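Local structure of Atp-dependent DNA ligase (Psychromonas sp., 4D05) at residues P226-T238 and P246-Y258. The protein seals breaks in DNA in an ATP-dependent reaction that passes through an enzyme-adenylate intermediate, and has a minimized DNA-binding surface. Numbering follows the deposited sequence.
With SO4 (sulfate ion), chain D.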
loop_
_atom_site.group_PDB
_atom_site.type_symbol
_atom_site.label_atom_id
_atom_site.label_comp_id
_atom_site.label_asym_id
_atom_site.label_seq_id
_atom_site.Cartn_x
_atom_site.Cartn_y
_atom_site.Cartn_z
ATOM N N PRO A 226 -7.495 30.629 -7.583
ATOM C CA PRO A 226 -6.591 29.747 -6.862
ATOM C C PRO A 226 -7.136 29.276 -5.505
ATOM O O PRO A 226 -8.110 29.837 -4.963
ATOM C CB PRO A 226 -5.353 30.632 -6.662
ATOM C CG PRO A 226 -5.905 31.977 -6.522
ATOM C CD PRO A 226 -7.027 32.023 -7.556
ATOM N N PRO A 227 -6.519 28.221 -4.964
ATOM C CA PRO A 227 -6.870 27.802 -3.606
ATOM C C PRO A 227 -6.630 28.955 -2.638
ATOM O O PRO A 227 -5.614 29.648 -2.768
ATOM C CB PRO A 227 -5.870 26.682 -3.299
ATOM C CG PRO A 227 -5.275 26.317 -4.583
ATOM C CD PRO A 227 -5.436 27.417 -5.544
ATOM N N PRO A 228 -7.527 29.142 -1.671
ATOM C CA PRO A 228 -7.328 30.223 -0.701
ATOM C C PRO A 228 -6.023 30.055 0.070
ATOM O O PRO A 228 -5.644 28.928 0.445
ATOM C CB PRO A 228 -8.513 30.060 0.254
ATOM C CG PRO A 228 -9.554 29.333 -0.546
ATOM C CD PRO A 228 -8.766 28.390 -1.421
ATOM N N ILE A 229 -5.358 31.163 0.378
ATOM C CA ILE A 229 -4.207 31.086 1.258
ATOM C C ILE A 229 -4.745 30.647 2.606
ATOM O O ILE A 229 -5.843 31.067 3.012
ATOM C CB ILE A 229 -3.471 32.438 1.342
ATOM C CG1 ILE A 229 -2.850 32.759 -0.038
ATOM C CG2 ILE A 229 -2.410 32.393 2.428
ATOM C CD1 ILE A 229 -2.309 34.195 -0.159
ATOM N N GLY A 230 -4.034 29.714 3.238
ATOM C CA GLY A 230 -4.433 29.167 4.518
ATOM C C GLY A 230 -5.100 27.814 4.382
ATOM O O GLY A 230 -5.258 27.111 5.403
ATOM N N SER A 231 -5.515 27.446 3.163
ATOM C CA SER A 231 -6.219 26.201 2.985
ATOM C C SER A 231 -5.277 25.007 3.114
ATOM O O SER A 231 -4.058 25.111 2.871
ATOM C CB SER A 231 -6.968 26.166 1.662
ATOM O OG SER A 231 -6.119 26.217 0.532
ATOM N N LEU A 232 -5.857 23.891 3.552
ATOM C CA LEU A 232 -5.152 22.626 3.603
ATOM C C LEU A 232 -5.428 21.919 2.292
ATOM O O LEU A 232 -6.582 21.712 1.945
ATOM C CB LEU A 232 -5.663 21.783 4.783
ATOM C CG LEU A 232 -4.883 20.477 5.000
ATOM C CD1 LEU A 232 -3.503 20.779 5.565
ATOM C CD2 LEU A 232 -5.681 19.494 5.903
ATOM N N ILE A 233 -4.368 21.582 1.557
ATOM C CA ILE A 233 -4.495 20.963 0.257
ATOM C C ILE A 233 -3.770 19.641 0.276
ATOM O O ILE A 233 -2.923 19.411 1.143
ATOM C CB ILE A 233 -3.974 21.884 -0.889
ATOM C CG1 ILE A 233 -2.468 22.198 -0.772
ATOM C CG2 ILE A 233 -4.804 23.173 -0.880
ATOM C CD1 ILE A 233 -1.561 21.162 -1.365
ATOM N N THR A 234 -4.112 18.786 -0.693
ATOM C CA THR A 234 -3.392 17.550 -0.908
ATOM C C THR A 234 -2.516 17.722 -2.133
ATOM O O THR A 234 -2.964 18.256 -3.159
ATOM C CB THR A 234 -4.354 16.393 -1.151
ATOM O OG1 THR A 234 -5.075 16.129 0.059
ATOM C CG2 THR A 234 -3.587 15.137 -1.552
ATOM N N TYR A 235 -1.268 17.281 -2.006
ATOM C CA TYR A 235 -0.341 17.272 -3.122
ATOM C C TYR A 235 0.130 15.846 -3.346
ATOM O O TYR A 235 0.023 15.006 -2.455
ATOM C CB TYR A 235 0.829 18.210 -2.888
ATOM C CG TYR A 235 1.711 17.843 -1.730
ATOM C CD1 TYR A 235 1.399 18.258 -0.441
ATOM C CD2 TYR A 235 2.860 17.108 -1.926
ATOM C CE1 TYR A 235 2.214 17.919 0.645
ATOM C CE2 TYR A 235 3.682 16.764 -0.866
ATOM C CZ TYR A 235 3.351 17.159 0.423
ATOM O OH TYR A 235 4.195 16.823 1.476
ATOM N N ARG A 236 0.639 15.616 -4.548
ATOM C CA ARG A 236 1.086 14.313 -4.986
ATOM C C ARG A 236 2.570 14.415 -5.269
ATOM O O ARG A 236 3.061 15.478 -5.681
ATOM C CB ARG A 236 0.288 13.940 -6.238
ATOM C CG ARG A 236 0.655 12.614 -6.841
ATOM C CD ARG A 236 -0.320 12.246 -7.913
ATOM N NE ARG A 236 -1.690 12.157 -7.406
ATOM C CZ ARG A 236 -2.740 11.879 -8.178
ATOM N NH1 ARG A 236 -2.591 11.658 -9.494
ATOM N NH2 ARG A 236 -3.947 11.812 -7.651
ATOM N N PHE A 237 3.320 13.345 -4.984
ATOM C CA PHE A 237 4.765 13.392 -5.130
ATOM C C PHE A 237 5.325 11.977 -5.160
ATOM O O PHE A 237 4.602 11.022 -4.963
ATOM C CB PHE A 237 5.380 14.171 -3.959
ATOM C CG PHE A 237 5.289 13.454 -2.639
ATOM C CD1 PHE A 237 4.115 13.436 -1.928
ATOM C CD2 PHE A 237 6.397 12.787 -2.104
ATOM C CE1 PHE A 237 4.027 12.777 -0.706
ATOM C CE2 PHE A 237 6.310 12.130 -0.864
ATOM C CZ PHE A 237 5.118 12.140 -0.171
ATOM N N THR A 238 6.615 11.851 -5.359
ATOM C CA THR A 238 7.238 10.539 -5.135
ATOM C C THR A 238 8.676 10.711 -4.643
ATOM O O THR A 238 9.534 11.209 -5.364
ATOM C CB THR A 238 7.117 9.636 -6.376
ATOM O OG1 THR A 238 7.658 8.353 -6.043
ATOM C CG2 THR A 238 7.867 10.204 -7.563
ATOM N N PRO A 246 9.419 17.324 -1.140
ATOM C CA PRO A 246 8.754 16.285 -1.950
ATOM C C PRO A 246 9.068 16.432 -3.437
ATOM O O PRO A 246 9.001 17.530 -4.007
ATOM C CB PRO A 246 7.256 16.522 -1.681
ATOM C CG PRO A 246 7.239 17.167 -0.295
ATOM C CD PRO A 246 8.472 18.059 -0.295
ATOM N N ARG A 247 9.422 15.313 -4.055
ATOM C CA ARG A 247 9.897 15.312 -5.421
ATOM C C ARG A 247 8.741 15.184 -6.417
ATOM O O ARG A 247 7.795 14.418 -6.215
ATOM C CB ARG A 247 10.907 14.157 -5.578
ATOM C CG ARG A 247 11.954 14.337 -6.651
ATOM C CD ARG A 247 13.062 13.225 -6.566
ATOM N NE ARG A 247 12.434 11.918 -6.479
ATOM C CZ ARG A 247 12.953 10.844 -5.898
ATOM N NH1 ARG A 247 14.158 10.884 -5.315
ATOM N NH2 ARG A 247 12.242 9.720 -5.900
ATOM N N PHE A 248 8.818 15.955 -7.495
ATOM C CA PHE A 248 7.805 15.957 -8.561
ATOM C C PHE A 248 6.425 16.278 -7.995
ATOM O O PHE A 248 5.434 15.669 -8.367
ATOM C CB PHE A 248 7.806 14.605 -9.299
ATOM C CG PHE A 248 9.175 14.182 -9.740
ATOM C CD1 PHE A 248 9.996 15.070 -10.430
ATOM C CD2 PHE A 248 9.652 12.908 -9.464
ATOM C CE1 PHE A 248 11.260 14.688 -10.804
ATOM C CE2 PHE A 248 10.919 12.528 -9.850
ATOM C CZ PHE A 248 11.714 13.412 -10.520
ATOM N N ALA A 249 6.370 17.255 -7.094
ATOM C CA ALA A 249 5.140 17.597 -6.403
ATOM C C ALA A 249 4.150 18.331 -7.325
ATOM O O ALA A 249 4.541 19.179 -8.136
ATOM C CB ALA A 249 5.472 18.445 -5.220
ATOM N N SER A 250 2.888 17.949 -7.231
ATOM C CA SER A 250 1.840 18.565 -8.011
ATOM C C SER A 250 0.603 18.731 -7.128
ATOM O O SER A 250 0.408 18.012 -6.165
ATOM C CB SER A 250 1.515 17.720 -9.248
ATOM O OG SER A 250 1.061 16.447 -8.849
ATOM N N PHE A 251 -0.243 19.662 -7.512
ATOM C CA PHE A 251 -1.467 19.966 -6.794
ATOM C C PHE A 251 -2.524 18.929 -7.096
ATOM O O PHE A 251 -2.737 18.592 -8.263
ATOM C CB PHE A 251 -1.975 21.352 -7.204
ATOM C CG PHE A 251 -3.297 21.744 -6.561
ATOM C CD1 PHE A 251 -3.343 22.116 -5.235
ATOM C CD2 PHE A 251 -4.459 21.774 -7.292
ATOM C CE1 PHE A 251 -4.549 22.467 -4.647
ATOM C CE2 PHE A 251 -5.662 22.136 -6.712
ATOM C CZ PHE A 251 -5.707 22.486 -5.405
ATOM N N VAL A 252 -3.180 18.433 -6.054
ATOM C CA VAL A 252 -4.335 17.552 -6.222
ATOM C C VAL A 252 -5.629 18.332 -5.996
ATOM O O VAL A 252 -6.341 18.610 -6.952
ATOM C CB VAL A 252 -4.273 16.327 -5.323
ATOM C CG1 VAL A 252 -5.425 15.379 -5.625
ATOM C CG2 VAL A 252 -2.985 15.581 -5.577
ATOM N N ARG A 253 -5.927 18.691 -4.747
ATOM C CA ARG A 253 -7.212 19.316 -4.432
ATOM C C ARG A 253 -7.213 19.903 -3.041
ATOM O O ARG A 253 -6.363 19.569 -2.200
ATOM C CB ARG A 253 -8.360 18.308 -4.551
ATOM C CG ARG A 253 -8.338 17.253 -3.462
ATOM C CD ARG A 253 -9.226 16.091 -3.855
ATOM N NE ARG A 253 -9.261 14.978 -2.912
ATOM C CZ ARG A 253 -10.096 14.873 -1.877
ATOM N NH1 ARG A 253 -10.990 15.830 -1.613
ATOM N NH2 ARG A 253 -10.045 13.782 -1.104
ATOM N N ILE A 254 -8.148 20.824 -2.825
ATOM C CA ILE A 254 -8.390 21.398 -1.510
ATOM C C ILE A 254 -9.121 20.417 -0.604
ATOM O O ILE A 254 -10.089 19.778 -1.021
ATOM C CB ILE A 254 -9.249 22.662 -1.673
ATOM C CG1 ILE A 254 -8.487 23.697 -2.517
ATOM C CG2 ILE A 254 -9.662 23.218 -0.320
ATOM C CD1 ILE A 254 -9.337 24.866 -2.980
ATOM N N ARG A 255 -8.680 20.354 0.646
ATOM C CA ARG A 255 -9.336 19.549 1.673
ATOM C C ARG A 255 -10.131 20.368 2.672
ATOM O O ARG A 255 -11.270 20.036 2.999
ATOM C CB ARG A 255 -8.303 18.755 2.440
ATOM C CG ARG A 255 -7.413 17.868 1.559
ATOM C CD ARG A 255 -8.213 16.936 0.654
ATOM N NE ARG A 255 -8.883 15.879 1.400
ATOM C CZ ARG A 255 -8.362 14.679 1.638
ATOM N NH1 ARG A 255 -7.132 14.372 1.226
ATOM N NH2 ARG A 255 -9.074 13.768 2.286
ATOM N N VAL A 256 -9.507 21.424 3.194
ATOM C CA VAL A 256 -10.133 22.246 4.213
ATOM C C VAL A 256 -9.763 23.706 3.956
ATOM O O VAL A 256 -8.599 24.018 3.712
ATOM C CB VAL A 256 -9.637 21.872 5.638
ATOM C CG1 VAL A 256 -10.305 22.765 6.676
ATOM C CG2 VAL A 256 -9.873 20.389 5.986
ATOM N N ILE A 257 -10.736 24.589 4.052
ATOM C CA ILE A 257 -10.425 26.038 4.022
ATOM C C ILE A 257 -10.259 26.566 5.445
ATOM O O ILE A 257 -11.113 26.385 6.322
ATOM C CB ILE A 257 -11.522 26.773 3.355
ATOM C CG1 ILE A 257 -11.747 26.167 1.999
ATOM C CG2 ILE A 257 -11.174 28.265 3.139
ATOM C CD1 ILE A 257 -13.092 26.416 1.528
ATOM N N TYR A 258 -9.157 27.238 5.692
ATOM C CA TYR A 258 -8.957 27.817 7.029
ATOM C C TYR A 258 -9.524 29.190 7.468
ATOM O O TYR A 258 -8.816 30.017 8.047
ATOM C CB TYR A 258 -7.723 27.327 7.796
ATOM C CG TYR A 258 -7.832 25.919 8.296
ATOM C CD1 TYR A 258 -8.636 25.622 9.391
ATOM C CD2 TYR A 258 -7.148 24.876 7.661
ATOM C CE1 TYR A 258 -8.737 24.318 9.861
ATOM C CE2 TYR A 258 -7.231 23.576 8.137
ATOM C CZ TYR A 258 -8.037 23.303 9.231
ATOM O OH TYR A 258 -8.152 22.010 9.702
HETATM S S SO4 D . -12.579 14.696 1.812
HETATM O O1 SO4 D . -12.587 13.641 0.778
HETATM O O2 SO4 D . -11.880 14.200 3.019
HETATM O O3 SO4 D . -11.878 15.948 1.401
HETATM O O4 SO4 D . -13.963 15.049 2.178
HETATM O O HOH W 1 -8.043 29.311 3.652
#
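Strands 232-237 and 250-256 form the antiparallel C-terminal hairpin of the OB-like domain, its register shifted by two classic beta bulges. At one, Arg255 and Val256 both face Leu232, whose O accepts from Arg255 N (2.8 Å) and Val256 N (3.2 Å). At the other, Val252 and Arg253 face Thr234: Val252 N gives Thr234 O a bond of 2.9 Å, while that from Arg253 N is weak. Strand 232-237 also pairs with 179-190, leaving 250-256 outermost in the five-stranded sheet. Arg255 bends at chi2 (-54°) and chi3 (-70°), which brings NH1 to Thr234 OG1 (2.9 Å, 163°) in the guanidinium plane; OG1 is hydrogen-bonded as well to Glu182 OE2 of strand 179-190. With an alanine in place of Thr234, Arg255 NH1 and Glu182 would probably both lose their hydroxyl partner, leaving the guanidinium less firmly fixed. Beyond it Arg255 NE and NH2 hold a sulfate, probably from the crystallisation liquor, and Arg253 lays its guanidinium over that of Arg255 to grip the same anion. On the face bearing Ile233 and Tyr235, Ile233 CG2 abuts the Phe251 ring edge at CE1 (3.8 Å), and the Pro246 side chain crosses Tyr235 at about a right angle, CG 3.6 Å from CE2; the Tyr235 hydroxyl is hydrogen-bonded to Asn206 ND2.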